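Long-range contacts in mannosylglycerate hydrolase MGH1-like glycoside hydrolase domain-containing protein (Thermus thermophilus HB8, PDB 4WVB), which probably hydrolyses the osmolyte mannosylglycerate to mannose and glycerate, and glucosylglycerate to glucose and glycerate: residues Y30-D35 with P70-H75; G100-P105 with V235-I240; H158-G163 with S209-F214. One frame throughout, in Å; residues are numbered along the deposited sequence.

Interaction 1. Residues Y30-D35 with P70-H75. With GLC (alpha-D-glucopyranose), chain F.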
loop_
_atom_site.group_PDB
_atom_site.type_symbol
_atom_site.label_atom_id
_atom_site.label_comp_id
_atom_site.label_asym_id
_atom_site.label_seq_id
_atom_site.Cartn_x
_atom_site.Cartn_y
_atom_site.Cartn_z
ATOM N N TYR A 30 32.014 26.639 -2.185
ATOM C CA TYR A 30 31.285 25.662 -2.997
ATOM C C TYR A 30 29.969 25.245 -2.320
ATOM O O TYR A 30 29.890 25.203 -1.090
ATOM C CB TYR A 30 32.105 24.397 -3.216
ATOM C CG TYR A 30 33.507 24.603 -3.739
ATOM C CD1 TYR A 30 33.800 25.618 -4.646
ATOM C CD2 TYR A 30 34.537 23.764 -3.340
ATOM C CE1 TYR A 30 35.087 25.788 -5.135
ATOM C CE2 TYR A 30 35.838 23.931 -3.825
ATOM C CZ TYR A 30 36.098 24.937 -4.717
ATOM O OH TYR A 30 37.374 25.099 -5.188
ATOM N N GLN A 31 28.975 24.908 -3.140
ATOM C CA GLN A 31 27.639 24.559 -2.660
ATOM C C GLN A 31 27.397 23.062 -2.832
ATOM O O GLN A 31 27.632 22.538 -3.902
ATOM C CB GLN A 31 26.589 25.334 -3.447
ATOM C CG GLN A 31 25.160 25.008 -3.051
ATOM C CD GLN A 31 24.142 26.001 -3.582
ATOM O OE1 GLN A 31 24.373 26.680 -4.593
ATOM N NE2 GLN A 31 22.987 26.073 -2.913
ATOM N N TRP A 32 26.889 22.388 -1.797
ATOM C CA TRP A 32 26.642 20.953 -1.875
ATOM C C TRP A 32 25.125 20.723 -1.916
ATOM O O TRP A 32 24.370 21.423 -1.230
ATOM C CB TRP A 32 27.250 20.232 -0.668
ATOM C CG TRP A 32 28.630 19.591 -0.819
ATOM C CD1 TRP A 32 28.900 18.247 -0.961
ATOM C CD2 TRP A 32 29.904 20.243 -0.771
ATOM N NE1 TRP A 32 30.253 18.037 -1.007
ATOM C CE2 TRP A 32 30.893 19.243 -0.897
ATOM C CE3 TRP A 32 30.304 21.570 -0.645
ATOM C CZ2 TRP A 32 32.254 19.534 -0.905
ATOM C CZ3 TRP A 32 31.666 21.858 -0.636
ATOM C CH2 TRP A 32 32.617 20.853 -0.776
ATOM N N LEU A 33 24.711 19.723 -2.687
ATOM C CA LEU A 33 23.296 19.456 -2.971
ATOM C C LEU A 33 22.490 19.086 -1.737
ATOM O O LEU A 33 21.490 19.780 -1.428
ATOM C CB LEU A 33 23.158 18.335 -4.013
ATOM C CG LEU A 33 21.790 18.011 -4.630
ATOM C CD1 LEU A 33 22.012 17.046 -5.786
ATOM C CD2 LEU A 33 20.772 17.407 -3.675
ATOM N N TRP A 34 22.831 17.997 -1.042
ATOM C CA TRP A 34 21.927 17.636 0.069
ATOM C C TRP A 34 22.132 18.534 1.267
ATOM O O TRP A 34 21.152 18.871 1.933
ATOM C CB TRP A 34 21.740 16.131 0.404
ATOM C CG TRP A 34 22.751 15.384 1.134
ATOM C CD1 TRP A 34 24.095 15.598 1.157
ATOM C CD2 TRP A 34 22.515 14.189 1.904
ATOM N NE1 TRP A 34 24.705 14.619 1.920
ATOM C CE2 TRP A 34 23.752 13.748 2.388
ATOM C CE3 TRP A 34 21.364 13.460 2.234
ATOM C CZ2 TRP A 34 23.881 12.602 3.183
ATOM C CZ3 TRP A 34 21.490 12.331 3.033
ATOM C CH2 TRP A 34 22.729 11.905 3.485
ATOM N N ASP A 35 23.365 19.011 1.469
ATOM C CA ASP A 35 23.618 19.988 2.529
ATOM C C ASP A 35 22.702 21.202 2.356
ATOM O O ASP A 35 22.041 21.616 3.307
ATOM C CB ASP A 35 25.082 20.451 2.570
ATOM C CG ASP A 35 26.050 19.311 2.768
ATOM O OD1 ASP A 35 26.098 18.423 1.886
ATOM O OD2 ASP A 35 26.765 19.292 3.815
ATOM N N PRO A 70 23.986 18.355 -9.736
ATOM C CA PRO A 70 25.280 17.858 -9.286
ATOM C C PRO A 70 25.452 17.978 -7.790
ATOM O O PRO A 70 24.859 18.866 -7.172
ATOM C CB PRO A 70 26.253 18.819 -9.946
ATOM C CG PRO A 70 25.519 20.124 -9.894
ATOM C CD PRO A 70 24.082 19.767 -10.164
ATOM N N HIS A 71 26.303 17.145 -7.214
ATOM C CA HIS A 71 26.443 17.151 -5.766
ATOM C C HIS A 71 27.211 18.374 -5.301
ATOM O O HIS A 71 27.027 18.817 -4.176
ATOM C CB HIS A 71 26.988 15.813 -5.231
ATOM C CG HIS A 71 28.482 15.682 -5.174
ATOM N ND1 HIS A 71 29.293 15.731 -6.291
ATOM C CD2 HIS A 71 29.301 15.409 -4.129
ATOM C CE1 HIS A 71 30.545 15.517 -5.934
ATOM N NE2 HIS A 71 30.580 15.323 -4.627
ATOM N N ILE A 72 28.061 18.921 -6.186
ATOM C CA ILE A 72 28.785 20.144 -5.907
ATOM C C ILE A 72 28.639 21.108 -7.079
ATOM O O ILE A 72 28.777 20.720 -8.259
ATOM C CB ILE A 72 30.290 19.920 -5.638
ATOM C CG1 ILE A 72 30.513 18.867 -4.537
ATOM C CG2 ILE A 72 30.946 21.222 -5.205
ATOM C CD1 ILE A 72 31.949 18.397 -4.414
ATOM N N VAL A 73 28.336 22.353 -6.720
ATOM C CA VAL A 73 28.465 23.488 -7.611
ATOM C C VAL A 73 29.710 24.280 -7.173
ATOM O O VAL A 73 29.807 24.781 -6.025
ATOM C CB VAL A 73 27.212 24.378 -7.549
ATOM C CG1 VAL A 73 27.362 25.556 -8.501
ATOM C CG2 VAL A 73 25.965 23.572 -7.882
ATOM N N PHE A 74 30.684 24.386 -8.071
ATOM C CA PHE A 74 31.956 25.052 -7.719
ATOM C C PHE A 74 31.873 26.562 -7.966
ATOM O O PHE A 74 32.476 27.084 -8.894
ATOM C CB PHE A 74 33.119 24.442 -8.501
ATOM C CG PHE A 74 33.360 22.991 -8.190
ATOM C CD1 PHE A 74 33.933 22.623 -6.975
ATOM C CD2 PHE A 74 33.002 21.988 -9.088
ATOM C CE1 PHE A 74 34.153 21.290 -6.681
ATOM C CE2 PHE A 74 33.223 20.645 -8.792
ATOM C CZ PHE A 74 33.794 20.305 -7.581
ATOM N N HIS A 75 31.144 27.260 -7.111
ATOM C CA HIS A 75 30.890 28.681 -7.336
ATOM C C HIS A 75 32.174 29.502 -7.408
ATOM O O HIS A 75 32.278 30.383 -8.258
ATOM C CB HIS A 75 29.999 29.274 -6.246
ATOM C CG HIS A 75 28.578 28.791 -6.277
ATOM N ND1 HIS A 75 27.680 29.170 -7.249
ATOM C CD2 HIS A 75 27.889 27.996 -5.421
ATOM C CE1 HIS A 75 26.502 28.625 -6.997
ATOM N NE2 HIS A 75 26.608 27.893 -5.903
HETATM C C1 GLC F . 30.902 14.667 3.098
HETATM C C2 GLC F . 29.611 13.986 3.612
HETATM C C3 GLC F . 28.476 14.278 2.628
HETATM C C4 GLC F . 28.268 15.791 2.533
HETATM C C5 GLC F . 29.601 16.465 2.139
HETATM C C6 GLC F . 29.540 17.984 2.243
HETATM O O1 GLC F . 31.276 14.106 1.814
HETATM O O2 GLC F . 29.792 12.575 3.776
HETATM O O3 GLC F . 27.295 13.645 3.085
HETATM O O4 GLC F . 27.161 16.068 1.631
HETATM O O5 GLC F . 30.707 16.089 2.979
HETATM O O6 GLC F . 29.475 18.356 3.604
#

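Interaction 2. Residues G100-P105 with V235-I240. With GLC (alpha-D-glucopyranose), chain F.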
loop_
_atom_site.group_PDB
_atom_site.type_symbol
_atom_site.label_atom_id
_atom_site.label_comp_id
_atom_site.label_asym_id
_atom_site.label_seq_id
_atom_site.Cartn_x
_atom_site.Cartn_y
_atom_site.Cartn_z
ATOM N N GLY A 100 30.163 15.941 -11.701
ATOM C CA GLY A 100 29.423 15.168 -12.694
ATOM C C GLY A 100 28.642 13.999 -12.106
ATOM O O GLY A 100 28.194 13.100 -12.836
ATOM N N ILE A 101 28.501 14.012 -10.778
ATOM C CA ILE A 101 27.709 13.029 -10.034
ATOM C C ILE A 101 26.675 13.753 -9.161
ATOM O O ILE A 101 26.732 14.962 -9.034
ATOM C CB ILE A 101 28.598 12.112 -9.160
ATOM C CG1 ILE A 101 29.409 12.922 -8.142
ATOM C CG2 ILE A 101 29.451 11.206 -10.054
ATOM C CD1 ILE A 101 30.093 12.076 -7.096
ATOM N N THR A 102 25.708 13.007 -8.622
ATOM C CA THR A 102 24.581 13.603 -7.885
ATOM C C THR A 102 24.627 13.210 -6.399
ATOM O O THR A 102 25.640 12.682 -5.936
ATOM C CB THR A 102 23.228 13.273 -8.539
ATOM O OG1 THR A 102 22.207 14.116 -8.002
ATOM C CG2 THR A 102 22.853 11.816 -8.380
ATOM N N GLN A 103 23.548 13.490 -5.659
ATOM C CA GLN A 103 23.521 13.211 -4.210
ATOM C C GLN A 103 22.048 12.978 -3.821
ATOM O O GLN A 103 21.147 13.190 -4.644
ATOM C CB GLN A 103 24.107 14.394 -3.440
ATOM C CG GLN A 103 25.302 14.055 -2.593
ATOM C CD GLN A 103 25.804 15.205 -1.717
ATOM O OE1 GLN A 103 25.312 16.364 -1.727
ATOM N NE2 GLN A 103 26.814 14.896 -0.992
ATOM N N PRO A 104 21.784 12.546 -2.573
ATOM C CA PRO A 104 20.415 12.157 -2.250
ATOM C C PRO A 104 19.406 13.305 -2.468
ATOM O O PRO A 104 19.631 14.426 -2.008
ATOM C CB PRO A 104 20.538 11.721 -0.789
ATOM C CG PRO A 104 21.936 11.176 -0.709
ATOM C CD PRO A 104 22.728 12.166 -1.508
ATOM N N PRO A 105 18.298 13.042 -3.191
ATOM C CA PRO A 105 17.367 14.084 -3.636
ATOM C C PRO A 105 16.291 14.428 -2.592
ATOM O O PRO A 105 15.085 14.260 -2.828
ATOM C CB PRO A 105 16.751 13.464 -4.886
ATOM C CG PRO A 105 16.724 11.995 -4.582
ATOM C CD PRO A 105 17.990 11.741 -3.822
ATOM N N VAL A 235 19.693 1.938 -0.531
ATOM C CA VAL A 235 18.400 2.055 0.165
ATOM C C VAL A 235 18.189 3.498 0.658
ATOM O O VAL A 235 17.065 3.990 0.700
ATOM C CB VAL A 235 18.263 1.058 1.338
ATOM C CG1 VAL A 235 19.278 1.334 2.425
ATOM C CG2 VAL A 235 16.862 1.127 1.916
ATOM N N GLY A 236 19.264 4.196 1.004
ATOM C CA GLY A 236 19.130 5.571 1.474
ATOM C C GLY A 236 18.680 6.528 0.382
ATOM O O GLY A 236 17.694 7.282 0.514
ATOM N N PHE A 237 19.428 6.518 -0.700
ATOM C CA PHE A 237 19.120 7.360 -1.851
ATOM C C PHE A 237 17.681 7.100 -2.292
ATOM O O PHE A 237 16.922 8.040 -2.585
ATOM C CB PHE A 237 20.102 7.032 -2.986
ATOM C CG PHE A 237 20.165 8.081 -4.068
ATOM C CD1 PHE A 237 19.154 8.203 -5.009
ATOM C CD2 PHE A 237 21.274 8.908 -4.166
ATOM C CE1 PHE A 237 19.231 9.168 -5.997
ATOM C CE2 PHE A 237 21.351 9.865 -5.154
ATOM C CZ PHE A 237 20.327 9.986 -6.055
ATOM N N ASN A 238 17.299 5.821 -2.364
ATOM C CA ASN A 238 15.985 5.469 -2.880
ATOM C C ASN A 238 14.866 5.844 -1.925
ATOM O O ASN A 238 13.811 6.280 -2.352
ATOM C CB ASN A 238 15.934 3.996 -3.302
ATOM C CG ASN A 238 16.521 3.782 -4.701
ATOM O OD1 ASN A 238 15.850 4.050 -5.697
ATOM N ND2 ASN A 238 17.799 3.403 -4.767
ATOM N N ALA A 239 15.102 5.690 -0.631
ATOM C CA ALA A 239 14.074 6.048 0.343
ATOM C C ALA A 239 13.817 7.561 0.318
ATOM O O ALA A 239 12.661 8.009 0.335
ATOM C CB ALA A 239 14.500 5.593 1.729
ATOM N N ILE A 240 14.904 8.333 0.248
ATOM C CA ILE A 240 14.879 9.778 0.160
ATOM C C ILE A 240 14.164 10.200 -1.144
ATOM O O ILE A 240 13.287 11.045 -1.132
ATOM C CB ILE A 240 16.290 10.348 0.286
ATOM C CG1 ILE A 240 16.749 10.193 1.761
ATOM C CG2 ILE A 240 16.337 11.827 -0.109
ATOM C CD1 ILE A 240 18.197 10.567 2.001
HETATM C C1 GLC F . 30.902 14.667 3.098
HETATM C C2 GLC F . 29.611 13.986 3.612
HETATM C C3 GLC F . 28.476 14.278 2.628
HETATM C C4 GLC F . 28.268 15.791 2.533
HETATM C C5 GLC F . 29.601 16.465 2.139
HETATM C C6 GLC F . 29.540 17.984 2.243
HETATM O O1 GLC F . 31.276 14.106 1.814
HETATM O O2 GLC F . 29.792 12.575 3.776
HETATM O O3 GLC F . 27.295 13.645 3.085
HETATM O O4 GLC F . 27.161 16.068 1.631
HETATM O O5 GLC F . 30.707 16.089 2.979
HETATM O O6 GLC F . 29.475 18.356 3.604
#

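Interaction 3. Residues H158-G163 with S209-F214. With GLC (alpha-D-glucopyranose), chain F.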
loop_
_atom_site.group_PDB
_atom_site.type_symbol
_atom_site.label_atom_id
_atom_site.label_comp_id
_atom_site.label_asym_id
_atom_site.label_seq_id
_atom_site.Cartn_x
_atom_site.Cartn_y
_atom_site.Cartn_z
ATOM N N HIS A 158 28.633 5.860 -8.001
ATOM C CA HIS A 158 29.771 6.262 -7.206
ATOM C C HIS A 158 29.311 6.267 -5.747
ATOM O O HIS A 158 28.222 6.769 -5.486
ATOM C CB HIS A 158 30.228 7.664 -7.620
ATOM C CG HIS A 158 31.643 7.963 -7.254
ATOM N ND1 HIS A 158 32.056 8.132 -5.950
ATOM C CD2 HIS A 158 32.751 8.104 -8.021
ATOM C CE1 HIS A 158 33.358 8.354 -5.926
ATOM N NE2 HIS A 158 33.805 8.337 -7.170
ATOM N N PRO A 159 30.110 5.713 -4.815
ATOM C CA PRO A 159 29.735 5.755 -3.378
ATOM C C PRO A 159 29.420 7.154 -2.832
ATOM O O PRO A 159 28.580 7.310 -1.922
ATOM C CB PRO A 159 30.965 5.128 -2.661
ATOM C CG PRO A 159 32.070 5.142 -3.673
ATOM C CD PRO A 159 31.404 5.031 -5.007
ATOM N N TRP A 160 30.085 8.183 -3.352
ATOM C CA TRP A 160 29.826 9.554 -2.918
ATOM C C TRP A 160 28.385 9.966 -3.164
ATOM O O TRP A 160 27.858 10.859 -2.501
ATOM C CB TRP A 160 30.754 10.543 -3.615
ATOM C CG TRP A 160 32.184 10.383 -3.256
ATOM C CD1 TRP A 160 32.706 9.633 -2.236
ATOM C CD2 TRP A 160 33.297 11.013 -3.897
ATOM N NE1 TRP A 160 34.075 9.754 -2.214
ATOM C CE2 TRP A 160 34.462 10.593 -3.222
ATOM C CE3 TRP A 160 33.422 11.883 -4.990
ATOM C CZ2 TRP A 160 35.747 11.019 -3.599
ATOM C CZ3 TRP A 160 34.700 12.308 -5.364
ATOM C CH2 TRP A 160 35.841 11.869 -4.671
ATOM N N GLU A 161 27.749 9.349 -4.145
ATOM C CA GLU A 161 26.382 9.719 -4.481
ATOM C C GLU A 161 25.386 9.349 -3.393
ATOM O O GLU A 161 24.305 9.940 -3.348
ATOM C CB GLU A 161 25.937 9.109 -5.806
ATOM C CG GLU A 161 26.682 9.692 -7.003
ATOM C CD GLU A 161 26.071 9.253 -8.305
ATOM O OE1 GLU A 161 25.799 10.109 -9.182
ATOM O OE2 GLU A 161 25.825 8.045 -8.447
ATOM N N SER A 162 25.754 8.401 -2.524
ATOM C CA SER A 162 24.891 8.032 -1.400
ATOM C C SER A 162 24.858 9.116 -0.327
ATOM O O SER A 162 23.989 9.104 0.555
ATOM C CB SER A 162 25.383 6.762 -0.727
ATOM O OG SER A 162 26.664 6.963 -0.179
ATOM N N GLY A 163 25.814 10.039 -0.393
ATOM C CA GLY A 163 26.027 10.954 0.688
ATOM C C GLY A 163 26.738 10.321 1.860
ATOM O O GLY A 163 27.045 11.028 2.805
ATOM N N SER A 209 39.269 6.646 -9.948
ATOM C CA SER A 209 39.152 5.807 -11.142
ATOM C C SER A 209 37.747 5.817 -11.705
ATOM O O SER A 209 37.554 5.849 -12.933
ATOM C CB SER A 209 39.556 4.365 -10.855
ATOM O OG SER A 209 40.925 4.294 -10.496
ATOM N N LEU A 210 36.755 5.794 -10.813
ATOM C CA LEU A 210 35.365 5.889 -11.267
ATOM C C LEU A 210 35.146 7.192 -12.044
ATOM O O LEU A 210 34.625 7.163 -13.160
ATOM C CB LEU A 210 34.370 5.743 -10.100
ATOM C CG LEU A 210 34.142 4.324 -9.562
ATOM C CD1 LEU A 210 33.405 4.357 -8.225
ATOM C CD2 LEU A 210 33.399 3.471 -10.589
ATOM N N LEU A 211 35.588 8.316 -11.493
ATOM C CA LEU A 211 35.387 9.619 -12.150
ATOM C C LEU A 211 36.124 9.707 -13.492
ATOM O O LEU A 211 35.598 10.280 -14.452
ATOM C CB LEU A 211 35.783 10.775 -11.235
ATOM C CG LEU A 211 35.075 10.845 -9.873
ATOM C CD1 LEU A 211 35.750 11.875 -8.976
ATOM C CD2 LEU A 211 33.581 11.125 -10.027
ATOM N N TYR A 212 37.315 9.123 -13.558
ATOM C CA TYR A 212 38.058 8.987 -14.819
ATOM C C TYR A 212 37.282 8.164 -15.856
ATOM O O TYR A 212 37.279 8.489 -17.044
ATOM C CB TYR A 212 39.417 8.311 -14.588
ATOM C CG TYR A 212 40.570 9.253 -14.347
ATOM C CD1 TYR A 212 41.295 9.782 -15.418
ATOM C CD2 TYR A 212 40.960 9.597 -13.051
ATOM C CE1 TYR A 212 42.366 10.640 -15.203
ATOM C CE2 TYR A 212 42.023 10.454 -12.823
ATOM C CZ TYR A 212 42.723 10.973 -13.902
ATOM O OH TYR A 212 43.776 11.823 -13.682
ATOM N N LEU A 213 36.650 7.077 -15.414
ATOM C CA LEU A 213 35.812 6.277 -16.305
ATOM C C LEU A 213 34.662 7.113 -16.866
ATOM O O LEU A 213 34.383 7.079 -18.067
ATOM C CB LEU A 213 35.266 5.044 -15.561
ATOM C CG LEU A 213 34.428 3.995 -16.287
ATOM C CD1 LEU A 213 32.978 4.408 -16.475
ATOM C CD2 LEU A 213 35.027 3.602 -17.626
ATOM N N PHE A 214 33.974 7.846 -15.991
ATOM C CA PHE A 214 32.825 8.624 -16.426
ATOM C C PHE A 214 33.227 9.638 -17.502
ATOM O O PHE A 214 32.483 9.852 -18.465
ATOM C CB PHE A 214 32.160 9.366 -15.259
ATOM C CG PHE A 214 31.771 8.482 -14.087
ATOM C CD1 PHE A 214 31.554 7.120 -14.239
ATOM C CD2 PHE A 214 31.610 9.049 -12.823
ATOM C CE1 PHE A 214 31.188 6.326 -13.146
ATOM C CE2 PHE A 214 31.237 8.272 -11.736
ATOM C CZ PHE A 214 31.040 6.913 -11.896
HETATM C C1 GLC F . 30.902 14.667 3.098
HETATM C C2 GLC F . 29.611 13.986 3.612
HETATM C C3 GLC F . 28.476 14.278 2.628
HETATM C C4 GLC F . 28.268 15.791 2.533
HETATM C C5 GLC F . 29.601 16.465 2.139
HETATM C C6 GLC F . 29.540 17.984 2.243
HETATM O O1 GLC F . 31.276 14.106 1.814
HETATM O O2 GLC F . 29.792 12.575 3.776
HETATM O O3 GLC F . 27.295 13.645 3.085
HETATM O O4 GLC F . 27.161 16.068 1.631
HETATM O O5 GLC F . 30.707 16.089 2.979
HETATM O O6 GLC F . 29.475 18.356 3.604
#

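Interaction 1. Residues Y30-D35 with P70-H75
The Trp32 indole lies between Ile72 and the bound glucose. These rings sit on an antiparallel strand pair in the small three-stranded sheet of an (alpha/alpha)6 barrel, the fold of glycoside hydrolase family 63. Ile72 CG1 sits over one face of the indole, 3.7 Å from the centroid of the five-membered ring, a CH-pi contact, while glucose C6 rests on the opposite face, 3.3 Å from Trp32 CD1. The same Ile72 CG1 lies over the centre of the His71 ring, so one methylene meets both the imidazole and the indole. Phe74 turns an edge to Tyr30 in a T-shaped pair, planes 85° apart, its CD1 above the middle of the phenol ring and 3.8 Å from Tyr30 CD1. Gln31 and Val73 form the hydrogen-bonded pair of the strands, bonded in both directions, Gln31 N to Val73 O at 3.0 Å. Leu33 N donates to His71 O, just where the strand gives way to helix 33-43. With CG anti to the backbone N (chi1 178°) and an extended chain, the Gln31 amide reaches the rim of the His75 imidazole, whose NE2 donates to OE1 at 2.9 Å, close to the ring plane. His75 ND1 is paired with Arg79 NE and Gln31 NE2 with Ser36 OG and Glu54 O, so both groups are fixed in rotation. At the start of the helix Trp34 NE1 donates to glucose O3 at 3.0 Å, and the Asp35 carboxylate receives two sugar hydroxyls: O4 at 2.6 Å from OD1, and O6 at 2.9 Å from OD2.

Interaction 2. Residues G100-P105 with V235-I240
Contact between Phe237 and the Pro104-Pro105 pair is mainly of the CH-pi kind. It joins the substrate-site loop that follows strand 97-98 to helix 235-254, inside the helical barrel characteristic of this hydrolase family. Pro105 CD stands over the phenyl face, 3.7 Å from the Phe237 ring centroid and 18° off the normal, displaced toward the rim at CE1 and CZ. Pro104 CA makes a looser, off-centre approach to the ring, 4.2 Å from the same centroid. The first torsion of Phe237 (chi1 -163°) sets CG opposite the backbone N and brings the ring against the loop, at about a right angle to the side chains it meets. Other apolar contacts complete the join. Thr102 CG2 touches the phenyl edge, 3.9 Å from Phe237 CZ. One turn further along the helix, the two branches of Ile240 divide the prolines between them: CD1 lies 3.8 Å from Pro104 CB, and CG2 lies 3.6 Å from the backbone C of Pro105. Helix 121-146 adds Phe138 and Leu142 beside this apolar patch, and Trp34 packs on both Pro104 and Ile240. Polar groups of the loop find partners away from helix 235-254. Thr102 OG1 is bonded to Leu69 O, leaving its methyl for the phenyl edge, and the buried Gln103 amide has both ends engaged. Its OE1 accepts from Trp34 N, which fixes the flat group so that NE2 donates to glucose O4 at 2.9 Å with an N-H...O angle of 135°.

Interaction 3. Residues H158-G163 with S209-F214
Pro159, whose CD touches Leu210 CD1, offers its carbonyl O to two donors of Ser162: OG at 2.6 Å, nearly in line with the C=O bond, and N at 3.1 Å. Both bonds close the turn that leads to Gly163, whose O accepts glucose O3 at 2.6 Å. Behind the turn stands the His158 imidazole. A trans first torsion (chi1 -158°) turns this ring onto helix 203-216. Leu210 CD1 lies over one face, 4.1 Å from the ring centroid, and His158 CD2, at the rim, meets Leu210 CB at 3.5 Å. In this (alpha/alpha)6 barrel the contact thus joins the loop that leads to Gly163 and to Asp165, the probable proton donor, to helix 203-216. Both imidazole nitrogens are engaged: ND1 accepts from Trp160 N in the ring plane at 3.3 Å, and NE2 is bonded to Tyr207 O. A leucine at His158 would probably leave Trp160 N and Tyr207 O without these mates and set the turn looser against the helix. The two methyls of Leu211 divide between the rings, CD2 meeting the imidazole obliquely and CD1 3.8 Å from Trp160 CZ3.

In the fold
All three contacts lie in one glycoside hydrolase domain, their centres 13 to 15 Å apart, and each brings residues to the same glucose. Interaction 1 closes first along the chain; interaction 3 is nested within the long loop closed by interaction 2. Segment 100-105 is the common neighbour. His71 N meets Ile101 O at 2.9 Å, extending the pairing of strands 72-74 and 97-98, and Thr102 N meets Glu161 OE1 at 3.0 Å. Pro104 and Phe237 also pack on the backbone of Glu161 and Ser162. Helix 33-43, loop 100-105 and turn 158-163 therefore form one connected part of the sugar site, which Asp165, Tyr349 and Trp350 help complete; helices 235-254 and 203-216 back it.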